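Local coordinates for protein myosin regulatory light chain (Placopecten magellanicus, PDB 3PN7) that is a light chain of scallop muscle myosin and probably takes part in the calcium-dependent regulation of its ATPase activity, at residues R16-E24 with S82-S90. Numbering follows the deposited sequence.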
loop_
_atom_site.group_PDB
_atom_site.type_symbol
_atom_site.label_atom_id
_atom_site.label_comp_id
_atom_site.label_asym_id
_atom_site.label_seq_id
_atom_site.Cartn_x
_atom_site.Cartn_y
_atom_site.Cartn_z
ATOM N N ARG B 16 -3.420 20.617 5.695
ATOM C CA ARG B 16 -3.701 20.759 7.118
ATOM C C ARG B 16 -3.401 22.174 7.592
ATOM O O ARG B 16 -3.548 23.131 6.837
ATOM C CB ARG B 16 -2.890 19.748 7.930
ATOM C CG ARG B 16 -3.294 18.300 7.700
ATOM C CD ARG B 16 -2.521 17.298 8.542
ATOM N NE ARG B 16 -2.896 15.920 8.236
ATOM C CZ ARG B 16 -2.294 14.854 8.742
ATOM N NH1 ARG B 16 -1.283 15.000 9.589
ATOM N NH2 ARG B 16 -2.701 13.637 8.407
ATOM N N LEU B 17 -2.975 22.301 8.844
ATOM C CA LEU B 17 -2.836 21.159 9.736
ATOM C C LEU B 17 -4.175 20.852 10.389
ATOM O O LEU B 17 -5.029 21.728 10.498
ATOM C CB LEU B 17 -1.786 21.449 10.804
ATOM C CG LEU B 17 -0.925 22.687 10.555
ATOM C CD1 LEU B 17 0.129 22.830 11.641
ATOM C CD2 LEU B 17 -0.277 22.613 9.185
ATOM N N PRO B 18 -4.364 19.609 10.820
ATOM C CA PRO B 18 -5.650 19.213 11.400
ATOM C C PRO B 18 -5.980 19.981 12.670
ATOM O O PRO B 18 -5.079 20.353 13.416
ATOM C CB PRO B 18 -5.440 17.734 11.738
ATOM C CG PRO B 18 -4.275 17.306 10.925
ATOM C CD PRO B 18 -3.398 18.502 10.820
ATOM N N GLN B 19 -7.266 20.202 12.911
ATOM C CA GLN B 19 -7.712 20.825 14.148
ATOM C C GLN B 19 -7.262 20.195 15.463
ATOM O O GLN B 19 -6.943 20.907 16.401
ATOM C CB GLN B 19 -9.229 21.054 14.153
ATOM C CG GLN B 19 -9.650 22.397 13.557
ATOM C CD GLN B 19 -8.727 23.544 13.974
ATOM O OE1 GLN B 19 -8.823 24.062 15.094
ATOM N NE2 GLN B 19 -7.829 23.943 13.069
ATOM N N LYS B 20 -7.232 18.871 15.544
ATOM C CA LYS B 20 -6.789 18.238 16.785
ATOM C C LYS B 20 -5.314 18.513 17.057
ATOM O O LYS B 20 -4.889 18.569 18.205
ATOM C CB LYS B 20 -7.041 16.732 16.765
ATOM C CG LYS B 20 -6.463 16.024 15.551
ATOM C CD LYS B 20 -6.493 14.518 15.755
ATOM C CE LYS B 20 -7.687 14.108 16.628
ATOM N NZ LYS B 20 -9.012 14.574 16.093
ATOM N N LEU B 21 -4.534 18.667 15.994
ATOM C CA LEU B 21 -3.123 18.990 16.141
ATOM C C LEU B 21 -2.961 20.449 16.582
ATOM O O LEU B 21 -2.126 20.759 17.428
ATOM C CB LEU B 21 -2.358 18.704 14.845
ATOM C CG LEU B 21 -0.851 18.970 14.898
ATOM C CD1 LEU B 21 -0.196 18.081 15.938
ATOM C CD2 LEU B 21 -0.211 18.763 13.528
ATOM N N MET B 22 -3.764 21.345 16.016
ATOM C CA MET B 22 -3.804 22.719 16.510
ATOM C C MET B 22 -4.185 22.727 17.990
ATOM O O MET B 22 -3.629 23.494 18.774
ATOM C CB MET B 22 -4.808 23.560 15.725
ATOM C CG MET B 22 -4.259 24.886 15.224
ATOM S SD MET B 22 -3.342 24.679 13.685
ATOM C CE MET B 22 -3.853 26.131 12.764
ATOM N N GLN B 23 -5.121 21.859 18.366
ATOM C CA GLN B 23 -5.639 21.829 19.736
ATOM C C GLN B 23 -4.610 21.240 20.700
ATOM O O GLN B 23 -4.525 21.624 21.873
ATOM C CB GLN B 23 -6.954 21.035 19.805
ATOM C CG GLN B 23 -8.093 21.636 18.964
ATOM C CD GLN B 23 -9.354 20.752 18.925
ATOM O OE1 GLN B 23 -9.562 19.899 19.796
ATOM N NE2 GLN B 23 -10.193 20.956 17.906
ATOM N N GLU B 24 -3.841 20.286 20.193
ATOM C CA GLU B 24 -2.729 19.730 20.935
ATOM C C GLU B 24 -1.674 20.822 21.174
ATOM O O GLU B 24 -1.202 21.009 22.292
ATOM C CB GLU B 24 -2.135 18.586 20.131
ATOM C CG GLU B 24 -1.105 17.748 20.852
ATOM C CD GLU B 24 -0.536 16.689 19.929
ATOM O OE1 GLU B 24 -1.187 15.630 19.769
ATOM O OE2 GLU B 24 0.537 16.934 19.330
ATOM N N SER B 82 4.732 24.334 13.570
ATOM C CA SER B 82 3.783 23.940 12.530
ATOM C C SER B 82 4.383 23.128 11.385
ATOM O O SER B 82 3.820 22.119 11.005
ATOM C CB SER B 82 3.044 25.151 11.974
ATOM O OG SER B 82 2.144 25.660 12.936
ATOM N N ASP B 83 5.518 23.560 10.843
ATOM C CA ASP B 83 6.105 22.848 9.715
ATOM C C ASP B 83 6.650 21.484 10.149
ATOM O O ASP B 83 6.514 20.488 9.433
ATOM C CB ASP B 83 7.198 23.690 9.036
ATOM C CG ASP B 83 6.649 24.967 8.404
ATOM O OD1 ASP B 83 5.753 24.879 7.540
ATOM O OD2 ASP B 83 7.090 26.068 8.789
ATOM N N LYS B 84 7.246 21.426 11.332
ATOM C CA LYS B 84 7.856 20.176 11.765
ATOM C C LYS B 84 6.816 19.143 12.224
ATOM O O LYS B 84 7.080 17.956 12.197
ATOM C CB LYS B 84 8.894 20.419 12.856
ATOM C CG LYS B 84 10.246 20.896 12.346
ATOM C CD LYS B 84 11.024 21.488 13.516
ATOM C CE LYS B 84 12.455 21.792 13.156
ATOM N NZ LYS B 84 12.550 22.946 12.219
ATOM N N LEU B 85 5.641 19.601 12.634
ATOM C CA LEU B 85 4.591 18.693 13.092
ATOM C C LEU B 85 3.512 18.436 12.054
ATOM O O LEU B 85 2.734 17.502 12.212
ATOM C CB LEU B 85 3.910 19.212 14.362
ATOM C CG LEU B 85 4.694 19.281 15.676
ATOM C CD1 LEU B 85 3.785 19.718 16.803
ATOM C CD2 LEU B 85 5.330 17.953 16.007
ATOM N N SER B 86 3.466 19.253 11.001
ATOM C CA SER B 86 2.300 19.277 10.122
ATOM C C SER B 86 1.849 17.895 9.632
ATOM O O SER B 86 0.671 17.541 9.770
ATOM C CB SER B 86 2.481 20.256 8.951
ATOM O OG SER B 86 3.517 19.843 8.080
ATOM N N GLY B 87 2.761 17.101 9.082
ATOM C CA GLY B 87 2.345 15.794 8.588
ATOM C C GLY B 87 2.400 14.644 9.588
ATOM O O GLY B 87 2.394 13.481 9.186
ATOM N N THR B 88 2.470 14.936 10.883
ATOM C CA THR B 88 2.577 13.846 11.858
ATOM C C THR B 88 1.221 13.299 12.276
ATOM O O THR B 88 0.218 14.012 12.284
ATOM C CB THR B 88 3.379 14.222 13.106
ATOM O OG1 THR B 88 2.721 15.287 13.813
ATOM C CG2 THR B 88 4.801 14.629 12.723
ATOM N N ASP B 89 1.203 12.021 12.627
ATOM C CA ASP B 89 -0.042 11.351 12.939
ATOM C C ASP B 89 0.046 10.763 14.323
ATOM O O ASP B 89 1.134 10.635 14.881
ATOM C CB ASP B 89 -0.337 10.255 11.907
ATOM C CG ASP B 89 -0.536 10.810 10.516
ATOM O OD1 ASP B 89 -1.613 11.398 10.281
ATOM O OD2 ASP B 89 0.378 10.672 9.660
ATOM N N SER B 90 -1.105 10.407 14.877
ATOM C CA SER B 90 -1.141 9.816 16.214
ATOM C C SER B 90 -0.456 8.448 16.230
ATOM O O SER B 90 -0.346 7.767 15.193
ATOM C CB SER B 90 -2.589 9.687 16.713
ATOM O OG SER B 90 -3.262 8.673 16.006
#
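In this EF-hand light chain, the lead-in to the first helix of the N-terminal EF-hand pair, helix 19-32, meets the linker between the pair and the C-terminal half of the chain, which follows helix 74-85 with a type I turn from L85 to T88. R16 reaches from before the helix to the linker and presents the guanidinium edge to three oxygens. R16 NH1 donates to the carbonyl S86 O (3.2 Å), arriving in the carbonyl plane on a lone pair, and more weakly to T88 O. R16 NH2 forms a salt bridge with D89 OD1 (3.1 Å, N-H...O angle 158°), met on the syn side, although the guanidinium and carboxylate planes stand 88° apart. Arginine suits this place because one flat group can serve carbonyls and a carboxylate together. D89 OD2 is held by a basic and a polar side chain of the chain of another protein, so an alanine here would probably leave both that basic group and R16 NH2 without their acidic mate.

Beside this polar edge the contact is mostly apolar. L17 sets CD2 on S86 CB (3.6 Å) and CD1 against S82, a small residue whose OG bonds to L78 O. From the helix, L21 has CG anti to its backbone N (chi1 -178°), which carries L21 CD2 onto L85 O at 3.5 Å, with L85 CB a little farther; L21 and L85 are both buried, and M25 touches L17 and L85. T88 closes the turn twice over: L85 O accepts from T88 N and, at 2.7 Å, from T88 OG1.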